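Local coordinates for putative curved DNA-binding protein (Chaetomium thermophilum var. thermophilum DSM 1495, PDB 4IPA), which is an Arx1 protein of the methionine-aminopeptidase-like M24 family, associated with ribosome biogenesis, and may bind DNA, at residues A[273-284]-A[321-331]; A[123-131]-A[219-227]. All coordinates share one frame; numbering follows the deposited sequence.

Contact 1. Residues A[273-284]-A[321-331]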
loop_
_atom_site.group_PDB
_atom_site.type_symbol
_atom_site.label_atom_id
_atom_site.label_comp_id
_atom_site.label_asym_id
_atom_site.label_seq_id
_atom_site.Cartn_x
_atom_site.Cartn_y
_atom_site.Cartn_z
ATOM N N LEU A 273 2.222 9.772 -10.261
ATOM C CA LEU A 273 2.786 9.398 -8.968
ATOM C C LEU A 273 4.312 9.326 -9.031
ATOM O O LEU A 273 4.866 8.626 -9.864
ATOM C CB LEU A 273 2.205 8.058 -8.515
ATOM C CG LEU A 273 2.598 7.561 -7.124
ATOM C CD1 LEU A 273 1.963 8.464 -6.070
ATOM C CD2 LEU A 273 2.143 6.123 -6.938
ATOM N N HIS A 274 4.987 10.064 -8.154
ATOM C CA HIS A 274 6.450 10.152 -8.171
ATOM C C HIS A 274 6.988 10.322 -6.745
ATOM O O HIS A 274 6.229 10.531 -5.809
ATOM C CB HIS A 274 6.931 11.376 -8.984
ATOM C CG HIS A 274 6.418 11.436 -10.393
ATOM N ND1 HIS A 274 7.253 11.342 -11.490
ATOM C CD2 HIS A 274 5.171 11.631 -10.878
ATOM C CE1 HIS A 274 6.533 11.452 -12.594
ATOM N NE2 HIS A 274 5.269 11.617 -12.254
ATOM N N ARG A 275 8.304 10.248 -6.590
ATOM C CA ARG A 275 8.948 10.643 -5.340
ATOM C C ARG A 275 10.389 11.073 -5.593
ATOM O O ARG A 275 11.043 10.577 -6.509
ATOM C CB ARG A 275 8.892 9.518 -4.295
ATOM C CG ARG A 275 9.973 8.469 -4.425
ATOM C CD ARG A 275 9.935 7.526 -3.228
ATOM N NE ARG A 275 10.943 6.479 -3.336
ATOM C CZ ARG A 275 12.198 6.596 -2.900
ATOM N NH1 ARG A 275 12.612 7.716 -2.320
ATOM N NH2 ARG A 275 13.045 5.590 -3.050
ATOM N N ARG A 276 10.872 12.005 -4.778
ATOM C CA ARG A 276 12.271 12.421 -4.835
ATOM C C ARG A 276 13.178 11.292 -4.401
ATOM O O ARG A 276 12.870 10.615 -3.430
ATOM C CB ARG A 276 12.507 13.596 -3.895
ATOM C CG ARG A 276 12.793 14.898 -4.588
ATOM C CD ARG A 276 12.987 16.019 -3.576
ATOM N NE ARG A 276 14.357 16.046 -3.097
ATOM C CZ ARG A 276 14.732 15.722 -1.868
ATOM N NH1 ARG A 276 13.829 15.363 -0.961
ATOM N NH2 ARG A 276 16.016 15.774 -1.546
ATOM N N THR A 277 14.282 11.082 -5.121
ATOM C CA THR A 277 15.339 10.162 -4.682
ATOM C C THR A 277 16.517 10.945 -4.112
ATOM O O THR A 277 16.523 12.177 -4.125
ATOM C CB THR A 277 15.897 9.307 -5.835
ATOM O OG1 THR A 277 16.608 10.146 -6.755
ATOM C CG2 THR A 277 14.783 8.563 -6.570
ATOM N N ASN A 278 17.531 10.230 -3.642
ATOM C CA ASN A 278 18.720 10.891 -3.101
ATOM C C ASN A 278 19.858 11.114 -4.115
ATOM O O ASN A 278 20.932 11.592 -3.747
ATOM C CB ASN A 278 19.224 10.188 -1.827
ATOM C CG ASN A 278 18.344 10.479 -0.607
ATOM O OD1 ASN A 278 17.833 9.562 0.040
ATOM N ND2 ASN A 278 18.164 11.758 -0.294
ATOM N N ASN A 279 19.617 10.793 -5.386
ATOM C CA ASN A 279 20.577 11.096 -6.453
ATOM C C ASN A 279 20.907 12.589 -6.569
ATOM O O ASN A 279 20.055 13.446 -6.339
ATOM C CB ASN A 279 20.086 10.571 -7.804
ATOM C CG ASN A 279 20.093 9.056 -7.881
ATOM O OD1 ASN A 279 20.861 8.385 -7.185
ATOM N ND2 ASN A 279 19.234 8.505 -8.739
ATOM N N THR A 280 22.145 12.891 -6.947
ATOM C CA THR A 280 22.631 14.273 -6.955
ATOM C C THR A 280 22.690 14.936 -8.332
ATOM O O THR A 280 23.191 16.058 -8.448
ATOM C CB THR A 280 24.025 14.377 -6.326
ATOM O OG1 THR A 280 24.897 13.419 -6.947
ATOM C CG2 THR A 280 23.941 14.110 -4.824
ATOM N N TYR A 281 22.189 14.252 -9.359
ATOM C CA TYR A 281 22.176 14.794 -10.716
ATOM C C TYR A 281 21.851 16.288 -10.722
ATOM O O TYR A 281 20.920 16.733 -10.056
ATOM C CB TYR A 281 21.171 14.020 -11.579
ATOM C CG TYR A 281 21.040 14.529 -12.997
ATOM C CD1 TYR A 281 21.990 14.219 -13.955
ATOM C CD2 TYR A 281 19.950 15.299 -13.383
ATOM C CE1 TYR A 281 21.871 14.682 -15.276
ATOM C CE2 TYR A 281 19.817 15.765 -14.699
ATOM C CZ TYR A 281 20.786 15.455 -15.634
ATOM O OH TYR A 281 20.663 15.909 -16.927
ATOM N N ALA A 282 22.626 17.073 -11.458
ATOM C CA ALA A 282 22.368 18.507 -11.523
ATOM C C ALA A 282 21.372 18.846 -12.636
ATOM O O ALA A 282 21.629 18.584 -13.810
ATOM C CB ALA A 282 23.649 19.273 -11.704
ATOM N N LEU A 283 20.230 19.412 -12.256
ATOM C CA LEU A 283 19.206 19.783 -13.229
ATOM C C LEU A 283 19.612 21.035 -14.000
ATOM O O LEU A 283 20.071 22.008 -13.410
ATOM C CB LEU A 283 17.862 19.989 -12.533
ATOM C CG LEU A 283 17.330 18.727 -11.842
ATOM C CD1 LEU A 283 16.207 19.074 -10.882
ATOM C CD2 LEU A 283 16.890 17.679 -12.881
ATOM N N LYS A 284 19.451 20.995 -15.319
ATOM C CA LYS A 284 19.818 22.126 -16.165
ATOM C C LYS A 284 18.653 23.078 -16.402
ATOM O O LYS A 284 18.842 24.288 -16.540
ATOM C CB LYS A 284 20.383 21.630 -17.501
ATOM C CG LYS A 284 21.688 20.849 -17.341
ATOM C CD LYS A 284 22.294 20.460 -18.680
ATOM C CE LYS A 284 23.699 19.897 -18.492
ATOM N NZ LYS A 284 24.356 19.538 -19.786
ATOM N N GLU A 321 12.843 16.281 -16.996
ATOM C CA GLU A 321 14.261 16.187 -16.661
ATOM C C GLU A 321 14.504 15.529 -15.301
ATOM O O GLU A 321 15.501 14.834 -15.095
ATOM C CB GLU A 321 14.940 17.556 -16.690
ATOM C CG GLU A 321 16.462 17.434 -16.622
ATOM C CD GLU A 321 17.181 18.761 -16.482
ATOM O OE1 GLU A 321 16.543 19.765 -16.088
ATOM O OE2 GLU A 321 18.395 18.787 -16.779
ATOM N N CYS A 322 13.600 15.757 -14.362
ATOM C CA CYS A 322 13.768 15.193 -13.033
ATOM C C CYS A 322 13.758 13.658 -13.088
ATOM O O CYS A 322 14.521 13.002 -12.380
ATOM C CB CYS A 322 12.689 15.725 -12.072
ATOM S SG CYS A 322 12.891 17.474 -11.542
ATOM N N VAL A 323 12.894 13.097 -13.934
ATOM C CA VAL A 323 12.794 11.649 -14.088
ATOM C C VAL A 323 13.961 11.123 -14.922
ATOM O O VAL A 323 14.598 10.126 -14.568
ATOM C CB VAL A 323 11.465 11.242 -14.772
ATOM C CG1 VAL A 323 11.465 9.732 -15.144
ATOM C CG2 VAL A 323 10.280 11.604 -13.885
ATOM N N ARG A 324 14.227 11.797 -16.036
ATOM C CA ARG A 324 15.306 11.385 -16.901
ATOM C C ARG A 324 16.598 11.371 -16.086
ATOM O O ARG A 324 17.401 10.454 -16.203
ATOM C CB ARG A 324 15.422 12.303 -18.122
ATOM C CG ARG A 324 16.418 11.796 -19.160
ATOM C CD ARG A 324 15.969 10.475 -19.831
ATOM N NE ARG A 324 14.744 10.633 -20.624
ATOM C CZ ARG A 324 14.689 11.180 -21.840
ATOM N NH1 ARG A 324 15.790 11.635 -22.432
ATOM N NH2 ARG A 324 13.520 11.278 -22.473
ATOM N N GLY A 325 16.762 12.361 -15.218
ATOM C CA GLY A 325 17.981 12.496 -14.442
ATOM C C GLY A 325 18.068 11.587 -13.236
ATOM O O GLY A 325 19.111 11.503 -12.585
ATOM N N GLY A 326 16.974 10.908 -12.919
ATOM C CA GLY A 326 16.953 10.030 -11.764
ATOM C C GLY A 326 16.779 10.659 -10.384
ATOM O O GLY A 326 16.990 9.983 -9.376
ATOM N N VAL A 327 16.388 11.931 -10.318
ATOM C CA VAL A 327 16.159 12.587 -9.027
ATOM C C VAL A 327 14.708 12.441 -8.583
ATOM O O VAL A 327 14.422 12.542 -7.398
ATOM C CB VAL A 327 16.561 14.094 -9.022
ATOM C CG1 VAL A 327 18.022 14.272 -9.417
ATOM C CG2 VAL A 327 15.666 14.884 -9.968
ATOM N N PHE A 328 13.796 12.249 -9.536
ATOM C CA PHE A 328 12.461 11.759 -9.218
ATOM C C PHE A 328 12.395 10.308 -9.682
ATOM O O PHE A 328 12.903 9.974 -10.746
ATOM C CB PHE A 328 11.365 12.519 -9.970
ATOM C CG PHE A 328 11.079 13.905 -9.448
ATOM C CD1 PHE A 328 11.886 14.507 -8.499
ATOM C CD2 PHE A 328 9.980 14.601 -9.925
ATOM C CE1 PHE A 328 11.601 15.779 -8.040
ATOM C CE2 PHE A 328 9.688 15.877 -9.482
ATOM C CZ PHE A 328 10.498 16.469 -8.537
ATOM N N ARG A 329 11.796 9.448 -8.871
ATOM C CA ARG A 329 11.368 8.152 -9.340
ATOM C C ARG A 329 9.944 8.304 -9.889
ATOM O O ARG A 329 9.096 8.955 -9.290
ATOM C CB ARG A 329 11.386 7.128 -8.203
ATOM C CG ARG A 329 10.932 5.725 -8.640
ATOM C CD ARG A 329 10.984 4.714 -7.497
ATOM N NE ARG A 329 12.327 4.617 -6.937
ATOM C CZ ARG A 329 13.289 3.876 -7.460
ATOM N NH1 ARG A 329 13.044 3.170 -8.556
ATOM N NH2 ARG A 329 14.488 3.842 -6.895
ATOM N N GLN A 330 9.676 7.702 -11.028
ATOM C CA GLN A 330 8.340 7.758 -11.590
ATOM C C GLN A 330 7.727 6.380 -11.424
ATOM O O GLN A 330 8.380 5.383 -11.696
ATOM C CB GLN A 330 8.412 8.160 -13.066
ATOM C CG GLN A 330 7.160 7.940 -13.887
ATOM C CD GLN A 330 7.468 7.986 -15.387
ATOM O OE1 GLN A 330 7.126 8.935 -16.071
ATOM N NE2 GLN A 330 8.137 6.958 -15.885
ATOM N N TYR A 331 6.485 6.334 -10.958
ATOM C CA TYR A 331 5.743 5.076 -10.874
ATOM C C TYR A 331 4.827 4.976 -12.065
ATOM O O TYR A 331 3.771 5.614 -12.112
ATOM C CB TYR A 331 4.934 4.998 -9.574
ATOM C CG TYR A 331 5.823 5.016 -8.363
ATOM C CD1 TYR A 331 6.382 3.835 -7.870
ATOM C CD2 TYR A 331 6.153 6.217 -7.739
ATOM C CE1 TYR A 331 7.223 3.849 -6.767
ATOM C CE2 TYR A 331 6.982 6.242 -6.634
ATOM C CZ TYR A 331 7.518 5.060 -6.152
ATOM O OH TYR A 331 8.348 5.098 -5.057
HETATM O O HOH W 1 1.499 7.335 -11.843
#
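Y331 and R275 cross at a slant, with the phenol OH lying at the edge of the guanidinium, near its plane, and the two flat groups turned 37° apart. R329 runs beside R275 in the same direction, leaving R275 NH2 4.1 Å from R329 NE; both guanidinium groups turn toward the carboxylate of E226, which salt-bridges R275 and forms a longer, weak ion pair with R329, while its other oxygen takes Y331 OH. On the other face of this antiparallel pairing, H274 lies alongside Q330 and CG2 of V323 meets the edge of the H274 ring. That ring is held through NE2 to A271 O, while ND1 is buried with no partner in the model.

Beyond the strands, G326 O takes two donors: T277 OG1 in the carbonyl plane at 2.7 Å, and N279 ND2 from above that plane at 2.8 Å. G325 CA makes a CH-pi contact over one face of Y281, 3.9 Å from the ring centroid, where a side chain on the glycine would clash. E321 reaches out extended, CG anti to the backbone N (chi1 -168°); OE2 accepts from K284 N at 2.8 Å on its syn side, and OE1 takes R285 N and S288 OG. With an alanine here, all three donors would probably lose their shared carboxylate, and L283 CD2 part of its packing. Polar bonds and apolar packing together hold the loop after strand 273-276 against the Schellman end of helix 312-324.

Contact 2. Residues A[123-131]-A[219-227]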
loop_
_atom_site.group_PDB
_atom_site.type_symbol
_atom_site.label_atom_id
_atom_site.label_comp_id
_atom_site.label_asym_id
_atom_site.label_seq_id
_atom_site.Cartn_x
_atom_site.Cartn_y
_atom_site.Cartn_z
ATOM N N GLN A 123 2.503 11.300 7.504
ATOM C CA GLN A 123 3.924 11.309 7.764
ATOM C C GLN A 123 4.189 12.305 8.911
ATOM O O GLN A 123 3.850 13.485 8.792
ATOM C CB GLN A 123 4.562 11.783 6.457
ATOM C CG GLN A 123 5.994 11.840 6.405
ATOM C CD GLN A 123 6.539 13.090 7.028
ATOM O OE1 GLN A 123 6.990 13.056 8.169
ATOM N NE2 GLN A 123 6.529 14.208 6.276
ATOM N N ILE A 124 4.757 11.833 10.023
ATOM C CA ILE A 124 5.205 12.736 11.105
ATOM C C ILE A 124 6.691 12.581 11.432
ATOM O O ILE A 124 7.129 11.514 11.851
ATOM C CB ILE A 124 4.408 12.575 12.432
ATOM C CG1 ILE A 124 3.000 13.140 12.300
ATOM C CG2 ILE A 124 5.110 13.344 13.562
ATOM C CD1 ILE A 124 2.000 12.118 11.954
ATOM N N ASP A 125 7.441 13.667 11.265
ATOM C CA ASP A 125 8.878 13.717 11.521
ATOM C C ASP A 125 9.627 12.627 10.774
ATOM O O ASP A 125 10.592 12.060 11.286
ATOM C CB ASP A 125 9.190 13.661 13.018
ATOM C CG ASP A 125 10.663 13.966 13.327
ATOM O OD1 ASP A 125 11.271 14.804 12.628
ATOM O OD2 ASP A 125 11.215 13.375 14.280
ATOM N N GLY A 126 9.168 12.338 9.559
ATOM C CA GLY A 126 9.828 11.393 8.682
ATOM C C GLY A 126 9.375 9.966 8.896
ATOM O O GLY A 126 9.896 9.053 8.269
ATOM N N TYR A 127 8.405 9.769 9.782
ATOM C CA TYR A 127 7.864 8.432 10.023
ATOM C C TYR A 127 6.465 8.310 9.416
ATOM O O TYR A 127 5.489 8.887 9.917
ATOM C CB TYR A 127 7.887 8.082 11.524
ATOM C CG TYR A 127 9.290 8.216 12.110
ATOM C CD1 TYR A 127 10.291 7.316 11.764
ATOM C CD2 TYR A 127 9.619 9.267 12.957
ATOM C CE1 TYR A 127 11.576 7.435 12.269
ATOM C CE2 TYR A 127 10.915 9.402 13.471
ATOM C CZ TYR A 127 11.883 8.484 13.123
ATOM O OH TYR A 127 13.166 8.604 13.611
ATOM N N GLY A 128 6.382 7.560 8.322
ATOM C CA GLY A 128 5.154 7.472 7.558
ATOM C C GLY A 128 4.396 6.166 7.696
ATOM O O GLY A 128 4.990 5.100 7.918
ATOM N N THR A 129 3.075 6.258 7.585
ATOM C CA THR A 129 2.232 5.078 7.511
ATOM C C THR A 129 1.470 5.167 6.206
ATOM O O THR A 129 0.847 6.184 5.926
ATOM C CB THR A 129 1.186 5.055 8.648
ATOM O OG1 THR A 129 0.398 6.247 8.565
ATOM C CG2 THR A 129 1.870 5.005 10.018
ATOM N N ILE A 130 1.526 4.114 5.406
ATOM C CA ILE A 130 0.731 4.041 4.189
ATOM C C ILE A 130 -0.338 2.961 4.384
ATOM O O ILE A 130 -0.051 1.897 4.944
ATOM C CB ILE A 130 1.619 3.741 2.952
ATOM C CG1 ILE A 130 2.722 4.797 2.828
ATOM C CG2 ILE A 130 0.780 3.704 1.669
ATOM C CD1 ILE A 130 3.671 4.579 1.654
ATOM N N VAL A 131 -1.572 3.251 3.968
ATOM C CA VAL A 131 -2.669 2.293 4.085
ATOM C C VAL A 131 -3.355 2.125 2.739
ATOM O O VAL A 131 -3.411 3.063 1.950
ATOM C CB VAL A 131 -3.759 2.746 5.117
ATOM C CG1 VAL A 131 -3.185 2.875 6.503
ATOM C CG2 VAL A 131 -4.396 4.064 4.699
ATOM N N LEU A 219 10.611 -2.231 3.943
ATOM C CA LEU A 219 11.028 -1.690 5.213
ATOM C C LEU A 219 10.824 -0.178 5.170
ATOM O O LEU A 219 11.145 0.461 4.178
ATOM C CB LEU A 219 12.508 -2.014 5.445
ATOM C CG LEU A 219 13.104 -1.625 6.797
ATOM C CD1 LEU A 219 12.483 -2.459 7.918
ATOM C CD2 LEU A 219 14.624 -1.794 6.784
ATOM N N PHE A 220 10.264 0.392 6.226
ATOM C CA PHE A 220 10.211 1.849 6.357
ATOM C C PHE A 220 11.310 2.296 7.330
ATOM O O PHE A 220 11.760 1.521 8.183
ATOM C CB PHE A 220 8.860 2.341 6.903
ATOM C CG PHE A 220 7.690 2.173 5.955
ATOM C CD1 PHE A 220 7.845 1.576 4.712
ATOM C CD2 PHE A 220 6.428 2.630 6.322
ATOM C CE1 PHE A 220 6.760 1.424 3.843
ATOM C CE2 PHE A 220 5.337 2.489 5.459
ATOM C CZ PHE A 220 5.505 1.881 4.212
ATOM N N ASP A 221 11.730 3.544 7.201
ATOM C CA ASP A 221 12.569 4.171 8.206
ATOM C C ASP A 221 12.368 5.679 8.122
ATOM O O ASP A 221 11.530 6.155 7.348
ATOM C CB ASP A 221 14.035 3.804 8.018
ATOM C CG ASP A 221 14.837 3.925 9.313
ATOM O OD1 ASP A 221 14.304 4.459 10.313
ATOM O OD2 ASP A 221 16.008 3.497 9.332
ATOM N N LYS A 222 13.105 6.430 8.931
ATOM C CA LYS A 222 12.939 7.871 8.947
ATOM C C LYS A 222 13.118 8.397 7.528
ATOM O O LYS A 222 14.118 8.098 6.885
ATOM C CB LYS A 222 13.934 8.544 9.901
ATOM C CG LYS A 222 13.461 9.914 10.342
ATOM C CD LYS A 222 14.524 10.713 11.081
ATOM C CE LYS A 222 13.942 12.047 11.527
ATOM N NZ LYS A 222 14.991 13.093 11.715
ATOM N N ASN A 223 12.135 9.153 7.043
ATOM C CA ASN A 223 12.158 9.679 5.687
ATOM C C ASN A 223 12.314 8.596 4.632
ATOM O O ASN A 223 12.876 8.849 3.571
ATOM C CB ASN A 223 13.306 10.680 5.529
ATOM C CG ASN A 223 13.095 11.933 6.334
ATOM O OD1 ASN A 223 12.011 12.539 6.302
ATOM N ND2 ASN A 223 14.123 12.334 7.077
ATOM N N GLU A 224 11.841 7.384 4.904
ATOM C CA GLU A 224 11.986 6.328 3.897
ATOM C C GLU A 224 10.812 5.351 3.863
ATOM O O GLU A 224 10.501 4.688 4.866
ATOM C CB GLU A 224 13.310 5.571 4.100
ATOM C CG GLU A 224 13.576 4.476 3.073
ATOM C CD GLU A 224 13.814 5.024 1.675
ATOM O OE1 GLU A 224 15.005 5.229 1.324
ATOM O OE2 GLU A 224 12.820 5.256 0.933
ATOM N N ILE A 225 10.162 5.249 2.708
ATOM C CA ILE A 225 9.121 4.231 2.542
ATOM C C ILE A 225 9.528 3.126 1.571
ATOM O O ILE A 225 8.729 2.268 1.231
ATOM C CB ILE A 225 7.728 4.837 2.210
ATOM C CG1 ILE A 225 7.825 5.894 1.102
ATOM C CG2 ILE A 225 7.112 5.453 3.472
ATOM C CD1 ILE A 225 8.387 5.365 -0.235
ATOM N N GLU A 226 10.787 3.150 1.143
ATOM C CA GLU A 226 11.357 2.066 0.344
ATOM C C GLU A 226 12.731 1.711 0.869
ATOM O O GLU A 226 13.735 1.938 0.190
ATOM C CB GLU A 226 11.435 2.450 -1.133
ATOM C CG GLU A 226 10.079 2.465 -1.807
ATOM C CD GLU A 226 10.114 2.972 -3.234
ATOM O OE1 GLU A 226 11.089 3.656 -3.608
ATOM O OE2 GLU A 226 9.153 2.688 -3.976
ATOM N N GLY A 227 12.755 1.147 2.081
ATOM C CA GLY A 227 13.976 0.907 2.848
ATOM C C GLY A 227 14.896 -0.200 2.363
ATOM O O GLY A 227 14.770 -0.677 1.240
HETATM O O HOH W 2 14.154 15.343 12.993
HETATM O O HOH W 3 8.679 6.161 7.284
#
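A single direct hydrogen bond joins the two turns: N223 N donates to G126 O at 2.6 Å, in the carbonyl plane and on a lone pair. The same oxygen receives a CA-H...O contact from K222. Both loops are tight, a type I' turn from I124 to Y127 and a type II turn from D221 to E224. G126 has a positive phi (88°), and a CB there would run into N223 OD1, so glycine suits both its backbone and its neighbour. Q123 OE1 steadies the first turn by accepting from G126 N.

D125 OD1 and K222 NZ stand 4.2 Å apart, too far for a salt bridge, and one water spans them; D125 OD2 has its own salt bridge to K28. A second water accepts from G128 N and lies within bonding distance of D221 O, which may share its protons with other acceptors.

Apolar contact is led by K222, which turns its CG opposite the main-chain N (chi1 -158°) and crosses Y127 obliquely, bringing CG to 3.5 Å from Y127 CZ. Deeper in, the edge of the F220 ring faces G128 O, with F220 CD2 3.3 Å from that oxygen. I130 CD1 reaches I225 CG2 at 4.0 Å, and I225 CG2 in turn sits over the centre of the F220 ring.

The contact therefore joins the hairpin of strands 115-124 and 127-136 to the end of strand 210-220, with helix 23-46 packing on I124 and T129 and strand 342-352 touching I130 and F220.

How the contacts relate
Both segments of contact 2 precede those of contact 1 along the chain, and the contact centres lie about 19 Å apart. They belong to different sheets: contact 2 joins the three-stranded sheet of 79-88, 115-124 and 127-136 to the end of strand 210-220 in the five-stranded sheet, whereas contact 1 pairs two strands of the small sheet 304-305, 273-276 and 328-330. Contact 1 lies farther from the chain centre, about 22 Å against 12 Å between centres. The two meet at E226, whose carboxylate reaches R275 of strand 273-276 and Y331 of segment 321-331, while I225 packs on R275. This ties the peripheral small sheet to the M24-type core through one polar junction and a hydrophobic touch.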